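Local coordinates for SusD superfamily protein (Bacteroides fragilis, PDB 3L22) that probably binds glycans at the outer membrane surface, as SusD-family lipoproteins do in partnership with a TonB-dependent transporter, at residues 210-215 / 334-339; 383-388 / 396-401; 203-208 / 327-332; 343-348 / 375-380; 246-251 / 356-361. All coordinates share one frame; numbering follows the deposited sequence.

Contact 1. Residues 210-215 / 334-339; sequences VYMAMN and LAECYA
Met212, a selenomethionine, lays its CG and SE over the sulfur of Cys337. Its CG comes within 3.6 Å of Cys337 SG, and its SE stands 3.9 Å from the same SG. The chain then bends at its last torsion (chi3 77°) and turns CE toward Glu336. There CE sits 3.3 Å from Glu336 CD and 3.7 Å from Glu336 CB. The methyl lies beside the extended glutamate, near its CB, CG and carboxylate at once. The contact joins the C-terminal ends of helices 200-213 and 327-339, part of the TPR-like helical framework of SusD proteins. Helix 200-213 closes here in a Schellman motif. Asn215 is the C-prime residue at positive phi, with its N bonded to Met212 O, and the N of the next residue bonds to Tyr211 O. The Glu336 carboxylate is buried, and its charge is met by salt bridges to Arg401 and Arg402. Cys337 also packs on Ala220 and Ile221 of helix 217-225.

Contact 2. Residues 383-388 / 396-401; sequences NEKRLE and GIDIMR. With EDO (1,2-ethanediol), chain B.
Lys385 and Asp398 meet with their side chains crossing at about a right angle. The lysine leaves its helix with CG anti to the backbone N (chi1 -175°), then bends at chi2 and again at the end. The last bend brings NZ to the carboxylate. NZ gives a salt bridge of 2.8 Å to Asp398 OD2, on the syn lone pair of that oxygen. A weak second bond runs from NZ to Asp398 OD1. Arg401 takes OD1 from another direction. Its NH2 lies 3.1 Å from Asp398 OD1 and stands above the carboxylate plane, 69° out of it. The bond is bent, and OD1 is tilted from the guanidinium plane as well. One aspartate therefore serves two cations. Lys385 NZ and Arg401 NH2 come within 4.1 Å of each other because both converge on the one carboxylate. A 1,2-ethanediol, probably from the crystallisation liquor, spans the same two side chains: Lys385 NZ binds its O1 at 2.6 Å, and Arg401 NE binds its O2 at 3.1 Å. Further acids complete this buried network, Asp333 for the lysine and Glu336 for the arginine. Both come from helix 327-339, which packs against helix 374-388. Helix 395-401 lies on the other side of the salt bridge from helix 374-388, and its Ile397 touches helix 113-131.

Contact 3. Residues 203-208 / 327-332; sequences ANMLKM and YAETLL. With EDO (1,2-ethanediol), chain Z; EDO (1,2-ethanediol), chain B; EDO (1,2-ethanediol), chain C.
Met205 and Thr330 make the main contact, their side chains crossing at about a right angle. The SE of this selenomethionine makes a very close approach to oxygen, 3.1 Å from Thr330 OG1, and lies 3.8 Å from Thr330 CB. Two successive bends, chi2 -63° and chi3 -67°, fold the end of the chain round, and CE comes to the side of Glu329. It sits 3.5 Å from Glu329 CD and 3.9 Å from Glu329 CB. Met208 adds a looser touch, with its CE 4.1 Å from the carbonyl oxygen of Thr330.

The contact packs helix 200-213 against helix 327-339, in a helical fold whose families belong to the TPR clan. The axes of the two short segments approach to 11.2 Å at a crossing angle of 38°, a wide separation bridged mainly by Met205.

No hydrogen bond joins residues 203-208 directly to 327-332. Glu329 OE2 makes a salt bridge to Arg209 and lies 2.6 Å from O1 of a bound 1,2-ethanediol. Lys207 NZ and Tyr327 OH each bind a different ethanediol.

The pairing thus rests on soft, polarisable selenium and methyl groups set against a hydroxyl and the flank of a carboxylate. The Glu329 charge is met by Arg209, one residue beyond 203-208 on the same helix, so an ion pair borders the contact.

Contact 4. Residues 343-348 / 375-380; sequences GGEATA and DALKEA. With EDO (1,2-ethanediol), chain V; EDO (1,2-ethanediol), chain D.
Leu377 presses its CD2 methyl between Glu345 and Ala348. CD2 is 3.6 Å from Glu345 CG and 3.9 Å from Glu345 CB, and it reaches Ala348 CB at 4.1 Å. The leucine leaves its helix with CG anti to the backbone N (chi1 176°), which carries the branch across the gap. Leucine and glutamate slide past each other in opposite directions, and the apolar part of the glutamate covers the methyl. This tight spot packs the first turn of helix 345-359 against helix 374-388. Ala348 also meets Tyr338 and Ala339 of helix 327-339, and Leu377 meets Leu372 in the loop before its helix. The side toward solvent is looser. Here Lys378 NZ and Glu345 OE2 stay 5.0 Å apart. A water lies between them, accepting from Lys378 NZ at 2.7 Å. Glu345 OE2 is also bonded to the backbone N of Gly374. A 1,2-ethanediol takes the backbone N of both Gly343 and Glu345.

Contact 5. Residues 246-251 / 356-361; sequences SQESIF and RGRSVD
Glu248 reaches Arg358 through a straight, outstretched side chain. The bond from CA to CB is directed toward 356-361, and CG lies anti to the backbone N (chi1 -160°). Beyond CG the chain stays extended, and CD arrives in the guanidinium plane, at its edge, 3.6 Å from Arg358 NH2. The shortest bond between the two residues runs from Arg358 NH1 to Glu248 OE1, at 3.0 Å and nearly straight at 160°. The oxygen lies close to the guanidinium plane, but the nitrogen stands well above the carboxylate plane. The two planes are turned 48° apart. Arg358 NH2 adds weak bonds to Glu248 OE1 and Glu248 OE2, both at 3.3 Å. The arginine approaches from the opposite direction, bent at chi2 and chi3.

Glu248 sits in a type I beta turn from Ser246 to Ser249. Ser246 OG accepts from Glu248 N at 2.9 Å, an ST turn that fixes the base of the glutamate. Past it the chain enters strand 249-253, where Ile250 and Phe251 form a classic beta bulge opposite Phe325.

The salt bridge joins this turn to the end of helix 345-359. At the tip, OE2 also meets Arg326 and the backbone N of Ala328. Arg358 also uses NH2 for Glu388 and NH1 for Pro233 O. The nearest side-chain atoms of Arg358 and Glu234 are about 4 Å apart; Glu234 is a zinc site, its zinc not assigned to this chain.

Helix 200-213 comes first and supplies one side of contacts 3 and 1. Each closes a long loop, of 118 intervening residues, onto helix 327-339. The two loops cross, and they join the early helices to the SusD-family part of the chain. Contact 5 starts within both loops and ends beyond them, so it crosses both. It ties the turn before strand 249-253 to helix 345-359. Contact 4 starts within the loop of contact 5 and crosses it, joining the start of helix 345-359 to helix 374-388. Contact 2 closes last, over only seven residues. A salt bridge from Glu384 to Arg356 connects contacts 2 and 5, and a probable hydrogen bond from Tyr327 N to Glu248 O connects contacts 3 and 5.

Contact 1. Residues 210-215 / 334-339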
# COMPACT_ATOMS: atom_id res chain seq x y z
N VAL A 210 3.01 -10.26 0.24
CA VAL A 210 3.00 -11.09 -0.92
C VAL A 210 2.61 -12.52 -0.54
O VAL A 210 1.75 -13.11 -1.16
CB VAL A 210 4.36 -11.06 -1.65
CG1 VAL A 210 4.47 -12.18 -2.69
CG2 VAL A 210 4.55 -9.68 -2.31
N TYR A 211 3.26 -13.08 0.48
CA TYR A 211 2.93 -14.43 0.87
C TYR A 211 1.48 -14.56 1.35
O TYR A 211 0.83 -15.56 1.05
CB TYR A 211 3.92 -14.98 1.90
CG TYR A 211 5.25 -15.47 1.34
CD1 TYR A 211 5.30 -16.36 0.26
CD2 TYR A 211 6.46 -15.09 1.91
CE1 TYR A 211 6.51 -16.86 -0.22
CE2 TYR A 211 7.67 -15.59 1.44
CZ TYR A 211 7.70 -16.45 0.37
OH TYR A 211 8.88 -16.97 -0.10
N MSE A 212 0.94 -13.56 2.03
CA MSE A 212 -0.49 -13.62 2.40
C MSE A 212 -1.40 -13.68 1.18
O MSE A 212 -2.40 -14.42 1.17
CB MSE A 212 -0.89 -12.45 3.29
CG MSE A 212 -0.27 -12.56 4.64
SE MSE A 212 -0.65 -10.96 5.71
CE MSE A 212 -2.38 -11.26 6.19
N ALA A 213 -1.05 -12.92 0.13
CA ALA A 213 -1.85 -12.91 -1.10
C ALA A 213 -1.85 -14.30 -1.77
O ALA A 213 -2.73 -14.61 -2.60
CB ALA A 213 -1.31 -11.80 -2.09
N MSE A 214 -0.85 -15.13 -1.42
CA MSE A 214 -0.69 -16.47 -1.98
C MSE A 214 -1.15 -17.57 -1.01
O MSE A 214 -0.96 -18.75 -1.28
CB MSE A 214 0.77 -16.67 -2.41
CG MSE A 214 1.30 -15.59 -3.37
SE MSE A 214 3.21 -15.74 -3.68
CE MSE A 214 3.14 -16.95 -5.20
N ASN A 215 -1.78 -17.17 0.09
CA ASN A 215 -2.19 -18.08 1.15
C ASN A 215 -1.05 -18.86 1.75
O ASN A 215 -1.25 -19.92 2.25
CB ASN A 215 -3.33 -19.02 0.67
CG ASN A 215 -4.68 -18.33 0.60
OD1 ASN A 215 -4.78 -17.12 0.45
ND2 ASN A 215 -5.74 -19.12 0.72
N LEU A 334 0.12 -10.55 10.98
CA LEU A 334 0.47 -11.77 11.73
C LEU A 334 -0.75 -12.42 12.38
O LEU A 334 -0.91 -13.63 12.32
CB LEU A 334 1.57 -11.51 12.77
CG LEU A 334 2.98 -11.31 12.21
CD1 LEU A 334 3.95 -10.81 13.33
CD2 LEU A 334 3.50 -12.60 11.56
N ALA A 335 -1.64 -11.61 12.95
CA ALA A 335 -2.88 -12.17 13.53
C ALA A 335 -3.65 -12.93 12.45
O ALA A 335 -4.09 -14.04 12.70
CB ALA A 335 -3.76 -11.05 14.09
N GLU A 336 -3.78 -12.34 11.24
CA GLU A 336 -4.52 -13.00 10.16
C GLU A 336 -3.83 -14.30 9.79
O GLU A 336 -4.48 -15.33 9.61
CB GLU A 336 -4.73 -12.08 8.94
CG GLU A 336 -5.37 -12.78 7.74
CD GLU A 336 -5.65 -11.83 6.59
OE1 GLU A 336 -5.30 -10.62 6.72
OE2 GLU A 336 -6.18 -12.30 5.54
N CYS A 337 -2.50 -14.28 9.65
CA CYS A 337 -1.76 -15.50 9.31
C CYS A 337 -1.98 -16.61 10.32
O CYS A 337 -2.28 -17.75 9.96
CB CYS A 337 -0.28 -15.22 9.21
SG CYS A 337 0.12 -14.09 7.88
N TYR A 338 -1.87 -16.28 11.60
CA TYR A 338 -2.02 -17.29 12.65
C TYR A 338 -3.47 -17.80 12.75
O TYR A 338 -3.66 -18.98 13.02
CB TYR A 338 -1.53 -16.76 14.03
CG TYR A 338 -0.04 -16.89 14.28
CD1 TYR A 338 0.52 -18.11 14.66
CD2 TYR A 338 0.80 -15.79 14.13
CE1 TYR A 338 1.91 -18.23 14.90
CE2 TYR A 338 2.17 -15.90 14.37
CZ TYR A 338 2.72 -17.13 14.74
OH TYR A 338 4.06 -17.24 14.96
N ALA A 339 -4.46 -16.94 12.48
CA ALA A 339 -5.86 -17.38 12.46
C ALA A 339 -6.12 -18.40 11.33
O ALA A 339 -7.10 -19.14 11.39
CB ALA A 339 -6.81 -16.21 12.34

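Contact 2. Residues 383-388 / 396-401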
# COMPACT_ATOMS: atom_id res chain seq x y z
N ASN A 383 -11.99 -6.58 10.74
CA ASN A 383 -12.58 -5.33 11.17
C ASN A 383 -11.57 -4.41 11.87
O ASN A 383 -11.58 -3.22 11.63
CB ASN A 383 -13.77 -5.57 12.10
CG ASN A 383 -15.01 -6.01 11.35
OD1 ASN A 383 -15.18 -5.70 10.17
ND2 ASN A 383 -15.88 -6.75 12.03
N GLU A 384 -10.72 -4.96 12.72
CA GLU A 384 -9.67 -4.16 13.36
C GLU A 384 -8.74 -3.51 12.32
O GLU A 384 -8.38 -2.34 12.44
CB GLU A 384 -8.87 -5.00 14.35
CG GLU A 384 -8.18 -4.16 15.45
CD GLU A 384 -9.15 -3.53 16.45
OE1 GLU A 384 -10.20 -4.14 16.79
OE2 GLU A 384 -8.82 -2.44 16.96
N LYS A 385 -8.38 -4.28 11.31
CA LYS A 385 -7.54 -3.81 10.22
C LYS A 385 -8.26 -2.68 9.44
O LYS A 385 -7.66 -1.69 9.09
CB LYS A 385 -7.21 -5.00 9.31
CG LYS A 385 -6.24 -4.73 8.16
CD LYS A 385 -4.81 -4.93 8.57
CE LYS A 385 -3.84 -4.79 7.37
NZ LYS A 385 -4.02 -5.93 6.44
N ARG A 386 -9.57 -2.81 9.24
CA ARG A 386 -10.36 -1.79 8.56
C ARG A 386 -10.34 -0.45 9.31
O ARG A 386 -10.18 0.63 8.70
CB ARG A 386 -11.80 -2.29 8.36
CG ARG A 386 -11.92 -3.38 7.31
CD ARG A 386 -13.31 -3.97 7.25
NE ARG A 386 -14.26 -3.02 6.68
CZ ARG A 386 -15.54 -3.27 6.45
NH1 ARG A 386 -16.09 -4.44 6.77
NH2 ARG A 386 -16.31 -2.32 5.93
N LEU A 387 -10.48 -0.52 10.63
CA LEU A 387 -10.47 0.69 11.47
C LEU A 387 -9.06 1.25 11.65
O LEU A 387 -8.83 2.43 11.45
CB LEU A 387 -11.15 0.43 12.83
CG LEU A 387 -11.17 1.59 13.85
CD1 LEU A 387 -11.89 2.81 13.26
CD2 LEU A 387 -11.82 1.18 15.17
N GLU A 388 -8.12 0.40 11.99
CA GLU A 388 -6.74 0.85 12.12
C GLU A 388 -6.21 1.52 10.84
O GLU A 388 -5.50 2.50 10.98
CB GLU A 388 -5.83 -0.30 12.53
CG GLU A 388 -4.41 0.08 12.99
CD GLU A 388 -4.34 0.76 14.35
OE1 GLU A 388 -5.17 0.47 15.26
OE2 GLU A 388 -3.42 1.59 14.51
N GLY A 396 -8.71 -1.75 -0.16
CA GLY A 396 -9.02 -2.33 -1.45
C GLY A 396 -8.07 -3.48 -1.80
O GLY A 396 -8.42 -4.34 -2.61
N ILE A 397 -6.88 -3.49 -1.20
CA ILE A 397 -5.95 -4.61 -1.39
C ILE A 397 -6.42 -5.82 -0.57
O ILE A 397 -6.43 -6.95 -1.05
CB ILE A 397 -4.51 -4.24 -1.03
CG1 ILE A 397 -4.01 -3.16 -2.01
CG2 ILE A 397 -3.63 -5.46 -1.03
CD1 ILE A 397 -2.65 -2.52 -1.69
N ASP A 398 -6.83 -5.60 0.68
CA ASP A 398 -7.25 -6.72 1.53
C ASP A 398 -8.49 -7.41 0.94
O ASP A 398 -8.56 -8.66 0.88
CB ASP A 398 -7.50 -6.26 2.97
CG ASP A 398 -6.22 -6.06 3.79
OD1 ASP A 398 -5.10 -6.49 3.38
OD2 ASP A 398 -6.33 -5.49 4.90
N ILE A 399 -9.43 -6.61 0.43
CA ILE A 399 -10.65 -7.17 -0.18
C ILE A 399 -10.28 -8.04 -1.40
O ILE A 399 -10.74 -9.19 -1.57
CB ILE A 399 -11.60 -6.04 -0.63
CG1 ILE A 399 -12.20 -5.33 0.60
CG2 ILE A 399 -12.71 -6.58 -1.53
CD1 ILE A 399 -12.93 -3.96 0.33
N MSE A 400 -9.46 -7.46 -2.26
CA MSE A 400 -9.11 -8.11 -3.49
C MSE A 400 -8.27 -9.37 -3.26
O MSE A 400 -8.56 -10.40 -3.85
CB MSE A 400 -8.36 -7.19 -4.42
CG MSE A 400 -8.39 -7.68 -5.86
SE MSE A 400 -7.35 -6.38 -6.82
CE MSE A 400 -8.07 -6.71 -8.61
N ARG A 401 -7.26 -9.32 -2.40
CA ARG A 401 -6.39 -10.51 -2.24
C ARG A 401 -7.17 -11.67 -1.68
O ARG A 401 -6.95 -12.83 -2.08
CB ARG A 401 -5.13 -10.23 -1.44
CG ARG A 401 -5.32 -9.96 0.03
CD ARG A 401 -3.97 -9.96 0.73
NE ARG A 401 -4.12 -9.41 2.07
CZ ARG A 401 -4.54 -10.05 3.15
NH1 ARG A 401 -4.86 -11.34 3.13
NH2 ARG A 401 -4.65 -9.38 4.28
C1 EDO B . -1.92 -6.25 4.01
O1 EDO B . -1.91 -5.30 5.05
C2 EDO B . -2.34 -5.66 2.66
O2 EDO B . -2.44 -6.83 1.78

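Contact 3. Residues 203-208 / 327-332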
# COMPACT_ATOMS: atom_id res chain seq x y z
N ALA A 203 11.31 -4.59 3.71
CA ALA A 203 11.38 -5.67 2.75
C ALA A 203 10.56 -6.88 3.26
O ALA A 203 9.83 -7.52 2.50
CB ALA A 203 12.83 -6.06 2.51
N ASN A 204 10.69 -7.18 4.54
CA ASN A 204 9.96 -8.28 5.16
C ASN A 204 8.46 -8.04 5.25
O ASN A 204 7.66 -8.97 5.11
CB ASN A 204 10.55 -8.61 6.53
CG ASN A 204 11.85 -9.42 6.44
OD1 ASN A 204 11.92 -10.35 5.66
ND2 ASN A 204 12.87 -9.08 7.26
N MSE A 205 8.07 -6.78 5.45
CA MSE A 205 6.64 -6.42 5.41
C MSE A 205 6.08 -6.69 4.01
O MSE A 205 4.99 -7.24 3.88
CB MSE A 205 6.42 -4.95 5.79
CG MSE A 205 6.56 -4.67 7.26
SE MSE A 205 5.22 -5.64 8.31
CE MSE A 205 3.61 -4.69 7.64
N LEU A 206 6.81 -6.31 2.96
CA LEU A 206 6.33 -6.52 1.60
C LEU A 206 6.26 -8.04 1.30
O LEU A 206 5.32 -8.53 0.67
CB LEU A 206 7.21 -5.81 0.55
CG LEU A 206 6.72 -5.80 -0.90
CD1 LEU A 206 5.23 -5.41 -1.01
CD2 LEU A 206 7.61 -4.90 -1.78
N LYS A 207 7.28 -8.76 1.76
CA LYS A 207 7.35 -10.20 1.59
C LYS A 207 6.15 -10.83 2.32
O LYS A 207 5.45 -11.66 1.77
CB LYS A 207 8.67 -10.69 2.14
CG LYS A 207 9.03 -12.12 1.88
CD LYS A 207 10.45 -12.50 2.39
CE LYS A 207 11.58 -11.81 1.65
NZ LYS A 207 12.91 -12.45 1.90
N MSE A 208 5.85 -10.36 3.52
CA MSE A 208 4.69 -10.87 4.21
C MSE A 208 3.40 -10.62 3.43
O MSE A 208 2.59 -11.54 3.30
CB MSE A 208 4.55 -10.32 5.61
CG MSE A 208 3.28 -10.82 6.28
SE MSE A 208 3.21 -10.61 8.22
CE MSE A 208 3.65 -8.92 8.22
N TYR A 327 3.94 -0.63 12.37
CA TYR A 327 3.95 -1.84 13.17
C TYR A 327 2.57 -2.40 13.56
O TYR A 327 2.45 -3.61 13.75
CB TYR A 327 4.82 -1.63 14.41
CG TYR A 327 5.11 -2.88 15.22
CD1 TYR A 327 5.66 -4.02 14.64
CD2 TYR A 327 4.87 -2.90 16.59
CE1 TYR A 327 5.87 -5.17 15.38
CE2 TYR A 327 5.12 -4.03 17.36
CZ TYR A 327 5.63 -5.14 16.75
OH TYR A 327 5.88 -6.22 17.54
N ALA A 328 1.53 -1.58 13.70
CA ALA A 328 0.20 -2.14 13.91
C ALA A 328 -0.17 -3.07 12.76
O ALA A 328 -0.88 -4.05 12.97
CB ALA A 328 -0.87 -1.06 14.10
N GLU A 329 0.29 -2.77 11.54
CA GLU A 329 0.04 -3.65 10.41
C GLU A 329 0.76 -5.01 10.58
O GLU A 329 0.19 -6.08 10.29
CB GLU A 329 0.43 -3.04 9.06
CG GLU A 329 -0.22 -3.80 7.89
CD GLU A 329 0.48 -3.58 6.57
OE1 GLU A 329 1.00 -2.44 6.33
OE2 GLU A 329 0.52 -4.56 5.77
N THR A 330 2.03 -4.94 11.00
CA THR A 330 2.81 -6.15 11.26
C THR A 330 1.98 -7.08 12.15
O THR A 330 1.82 -8.25 11.85
CB THR A 330 4.12 -5.84 11.97
OG1 THR A 330 4.80 -4.76 11.30
CG2 THR A 330 5.02 -7.12 12.10
N LEU A 331 1.44 -6.54 13.23
CA LEU A 331 0.69 -7.33 14.22
C LEU A 331 -0.64 -7.89 13.69
O LEU A 331 -0.95 -9.07 13.91
CB LEU A 331 0.47 -6.48 15.49
CG LEU A 331 1.75 -6.10 16.28
CD1 LEU A 331 1.45 -5.15 17.43
CD2 LEU A 331 2.51 -7.32 16.80
N LEU A 332 -1.43 -7.06 13.02
CA LEU A 332 -2.69 -7.51 12.49
C LEU A 332 -2.51 -8.45 11.30
O LEU A 332 -3.31 -9.34 11.14
CB LEU A 332 -3.60 -6.32 12.12
CG LEU A 332 -4.18 -5.47 13.25
CD1 LEU A 332 -5.05 -4.34 12.67
CD2 LEU A 332 -4.95 -6.31 14.29
C1 EDO Z . 12.51 -15.80 -0.15
O1 EDO Z . 12.80 -15.16 1.09
C2 EDO Z . 12.04 -14.90 -1.26
O2 EDO Z . 12.13 -13.50 -1.01
C1 EDO B . -1.92 -6.25 4.01
O1 EDO B . -1.91 -5.30 5.05
C2 EDO B . -2.34 -5.66 2.66
O2 EDO B . -2.44 -6.83 1.78
C1 EDO C . 6.26 -11.10 17.57
O1 EDO C . 7.10 -12.14 17.04
C2 EDO C . 5.32 -10.52 16.51
O2 EDO C . 5.49 -9.10 16.20

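Contact 4. Residues 343-348 / 375-380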
# COMPACT_ATOMS: atom_id res chain seq x y z
N GLY A 343 -3.89 -24.62 15.14
CA GLY A 343 -3.23 -24.31 16.42
C GLY A 343 -2.84 -22.86 16.65
O GLY A 343 -2.34 -22.53 17.72
N GLY A 344 -3.10 -21.98 15.68
CA GLY A 344 -2.67 -20.61 15.79
C GLY A 344 -3.59 -19.61 16.47
O GLY A 344 -3.22 -18.44 16.57
N GLU A 345 -4.75 -20.04 16.95
CA GLU A 345 -5.75 -19.08 17.43
C GLU A 345 -5.33 -18.29 18.67
O GLU A 345 -5.52 -17.07 18.70
CB GLU A 345 -7.15 -19.74 17.60
CG GLU A 345 -7.81 -19.92 16.18
CD GLU A 345 -9.27 -20.37 16.20
OE1 GLU A 345 -9.84 -20.63 17.28
OE2 GLU A 345 -9.85 -20.43 15.09
N ALA A 346 -4.72 -18.95 19.64
CA ALA A 346 -4.23 -18.28 20.84
C ALA A 346 -3.26 -17.16 20.49
O ALA A 346 -3.35 -16.06 21.03
CB ALA A 346 -3.54 -19.32 21.87
N THR A 347 -2.36 -17.42 19.56
CA THR A 347 -1.42 -16.38 19.12
C THR A 347 -2.12 -15.24 18.38
O THR A 347 -1.79 -14.05 18.57
CB THR A 347 -0.32 -17.02 18.23
OG1 THR A 347 0.32 -18.02 19.00
CG2 THR A 347 0.69 -16.02 17.71
N ALA A 348 -3.06 -15.59 17.51
CA ALA A 348 -3.83 -14.59 16.75
C ALA A 348 -4.53 -13.64 17.71
O ALA A 348 -4.53 -12.41 17.50
CB ALA A 348 -4.87 -15.27 15.80
N ASP A 375 -14.49 -18.26 12.48
CA ASP A 375 -14.95 -17.12 11.67
C ASP A 375 -15.10 -15.82 12.43
O ASP A 375 -14.82 -14.76 11.87
CB ASP A 375 -16.29 -17.44 10.99
CG ASP A 375 -16.15 -18.45 9.85
OD1 ASP A 375 -15.01 -18.68 9.39
OD2 ASP A 375 -17.19 -19.00 9.42
N ALA A 376 -15.56 -15.89 13.68
CA ALA A 376 -15.68 -14.70 14.50
C ALA A 376 -14.35 -14.05 14.75
O ALA A 376 -14.25 -12.81 14.74
CB ALA A 376 -16.39 -15.00 15.84
N LEU A 377 -13.33 -14.89 14.97
CA LEU A 377 -11.96 -14.40 15.18
C LEU A 377 -11.43 -13.75 13.91
O LEU A 377 -10.89 -12.66 13.96
CB LEU A 377 -11.02 -15.52 15.63
CG LEU A 377 -9.52 -15.19 15.80
CD1 LEU A 377 -9.33 -13.98 16.75
CD2 LEU A 377 -8.74 -16.43 16.31
N LYS A 378 -11.56 -14.41 12.78
CA LYS A 378 -11.11 -13.80 11.52
C LYS A 378 -11.80 -12.48 11.26
O LYS A 378 -11.16 -11.48 10.89
CB LYS A 378 -11.32 -14.75 10.35
CG LYS A 378 -10.37 -15.96 10.38
CD LYS A 378 -10.51 -16.83 9.17
CE LYS A 378 -9.59 -18.06 9.21
NZ LYS A 378 -9.94 -18.96 10.33
N GLU A 379 -13.11 -12.44 11.46
CA GLU A 379 -13.85 -11.21 11.23
C GLU A 379 -13.40 -10.09 12.16
O GLU A 379 -13.32 -8.95 11.74
CB GLU A 379 -15.34 -11.46 11.39
CG GLU A 379 -16.19 -10.23 11.11
CD GLU A 379 -17.67 -10.57 10.72
OE1 GLU A 379 -17.90 -11.60 9.97
OE2 GLU A 379 -18.57 -9.81 11.20
N ALA A 380 -13.09 -10.41 13.42
CA ALA A 380 -12.58 -9.39 14.34
C ALA A 380 -11.24 -8.84 13.86
O ALA A 380 -10.96 -7.66 14.01
CB ALA A 380 -12.44 -9.96 15.77
C1 EDO V . -6.94 -23.64 17.64
O1 EDO V . -5.93 -22.79 17.11
C2 EDO V . -7.63 -24.36 16.48
O2 EDO V . -6.74 -24.58 15.37
C1 EDO D . -16.54 -18.31 17.62
O1 EDO D . -16.47 -16.94 18.12
C2 EDO D . -17.20 -18.76 16.30
O2 EDO D . -16.96 -18.16 14.99
O HOH W 1 -9.84 -18.22 12.92

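Contact 5. Residues 246-251 / 356-361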
# COMPACT_ATOMS: atom_id res chain seq x y z
N SER A 246 7.23 7.84 13.98
CA SER A 246 7.32 7.48 15.36
C SER A 246 8.08 6.15 15.44
O SER A 246 8.49 5.60 14.41
CB SER A 246 5.93 7.31 15.97
OG SER A 246 5.30 6.10 15.49
N GLN A 247 8.19 5.60 16.64
CA GLN A 247 8.70 4.25 16.83
C GLN A 247 7.82 3.13 16.22
O GLN A 247 8.24 1.96 16.24
CB GLN A 247 8.89 3.96 18.31
CG GLN A 247 10.11 4.78 18.81
CD GLN A 247 10.39 4.59 20.25
OE1 GLN A 247 9.57 4.02 20.98
NE2 GLN A 247 11.52 5.10 20.71
N GLU A 248 6.62 3.48 15.74
CA GLU A 248 5.77 2.55 14.99
C GLU A 248 6.07 2.49 13.48
O GLU A 248 5.68 1.53 12.81
CB GLU A 248 4.30 2.93 15.20
CG GLU A 248 3.34 1.83 14.90
CD GLU A 248 1.87 2.23 14.95
OE1 GLU A 248 1.53 3.23 15.62
OE2 GLU A 248 1.05 1.49 14.31
N SER A 249 6.79 3.49 12.97
CA SER A 249 6.89 3.71 11.53
C SER A 249 7.96 2.84 10.93
O SER A 249 9.12 2.92 11.32
CB SER A 249 7.23 5.18 11.26
OG SER A 249 6.28 6.03 11.87
N ILE A 250 7.58 1.99 9.98
CA ILE A 250 8.54 1.12 9.32
C ILE A 250 9.00 1.77 8.03
O ILE A 250 10.20 1.95 7.80
CB ILE A 250 7.97 -0.29 9.08
CG1 ILE A 250 7.60 -0.95 10.42
CG2 ILE A 250 9.01 -1.12 8.29
CD1 ILE A 250 6.64 -2.14 10.35
N PHE A 251 8.06 2.09 7.15
CA PHE A 251 8.41 2.70 5.86
C PHE A 251 7.32 3.68 5.43
O PHE A 251 6.12 3.33 5.46
CB PHE A 251 8.61 1.61 4.78
CG PHE A 251 8.98 2.16 3.43
CD1 PHE A 251 10.22 2.77 3.24
CD2 PHE A 251 8.10 2.08 2.35
CE1 PHE A 251 10.55 3.35 2.01
CE2 PHE A 251 8.43 2.63 1.10
CZ PHE A 251 9.64 3.26 0.93
N ARG A 356 -5.72 -3.71 19.31
CA ARG A 356 -6.99 -3.13 19.76
C ARG A 356 -6.83 -2.45 21.11
O ARG A 356 -7.37 -1.37 21.34
CB ARG A 356 -8.10 -4.19 19.82
CG ARG A 356 -9.49 -3.66 20.22
CD ARG A 356 -10.58 -4.71 20.08
NE ARG A 356 -11.89 -4.19 20.48
CZ ARG A 356 -12.71 -3.47 19.70
NH1 ARG A 356 -12.41 -3.21 18.44
NH2 ARG A 356 -13.86 -3.03 20.17
N GLY A 357 -6.11 -3.10 22.03
CA GLY A 357 -5.83 -2.54 23.36
C GLY A 357 -5.08 -1.22 23.37
O GLY A 357 -5.18 -0.46 24.33
N ARG A 358 -4.31 -0.95 22.32
CA ARG A 358 -3.68 0.36 22.20
C ARG A 358 -4.72 1.49 22.12
O ARG A 358 -4.49 2.58 22.68
CB ARG A 358 -2.64 0.37 21.09
CG ARG A 358 -1.82 1.68 21.00
CD ARG A 358 -2.35 2.65 19.98
NE ARG A 358 -2.31 2.18 18.60
CZ ARG A 358 -1.31 2.37 17.74
NH1 ARG A 358 -0.19 2.99 18.10
NH2 ARG A 358 -1.42 1.93 16.48
N SER A 359 -5.86 1.22 21.47
CA SER A 359 -6.88 2.23 21.24
C SER A 359 -8.17 2.11 22.07
O SER A 359 -8.89 3.09 22.23
CB SER A 359 -7.22 2.25 19.75
OG SER A 359 -6.11 2.68 18.96
N VAL A 360 -8.48 0.89 22.53
CA VAL A 360 -9.76 0.56 23.19
C VAL A 360 -9.47 -0.06 24.54
O VAL A 360 -8.81 -1.05 24.60
CB VAL A 360 -10.61 -0.46 22.35
CG1 VAL A 360 -11.90 -0.89 23.08
CG2 VAL A 360 -10.97 0.13 20.93
N ASP A 361 -9.95 0.52 25.62
CA ASP A 361 -9.79 -0.07 26.96
C ASP A 361 -10.48 -1.43 27.12
O ASP A 361 -11.70 -1.55 26.96
CB ASP A 361 -10.38 0.89 27.98
CG ASP A 361 -10.27 0.38 29.42
OD1 ASP A 361 -9.23 -0.21 29.81
OD2 ASP A 361 -11.25 0.57 30.16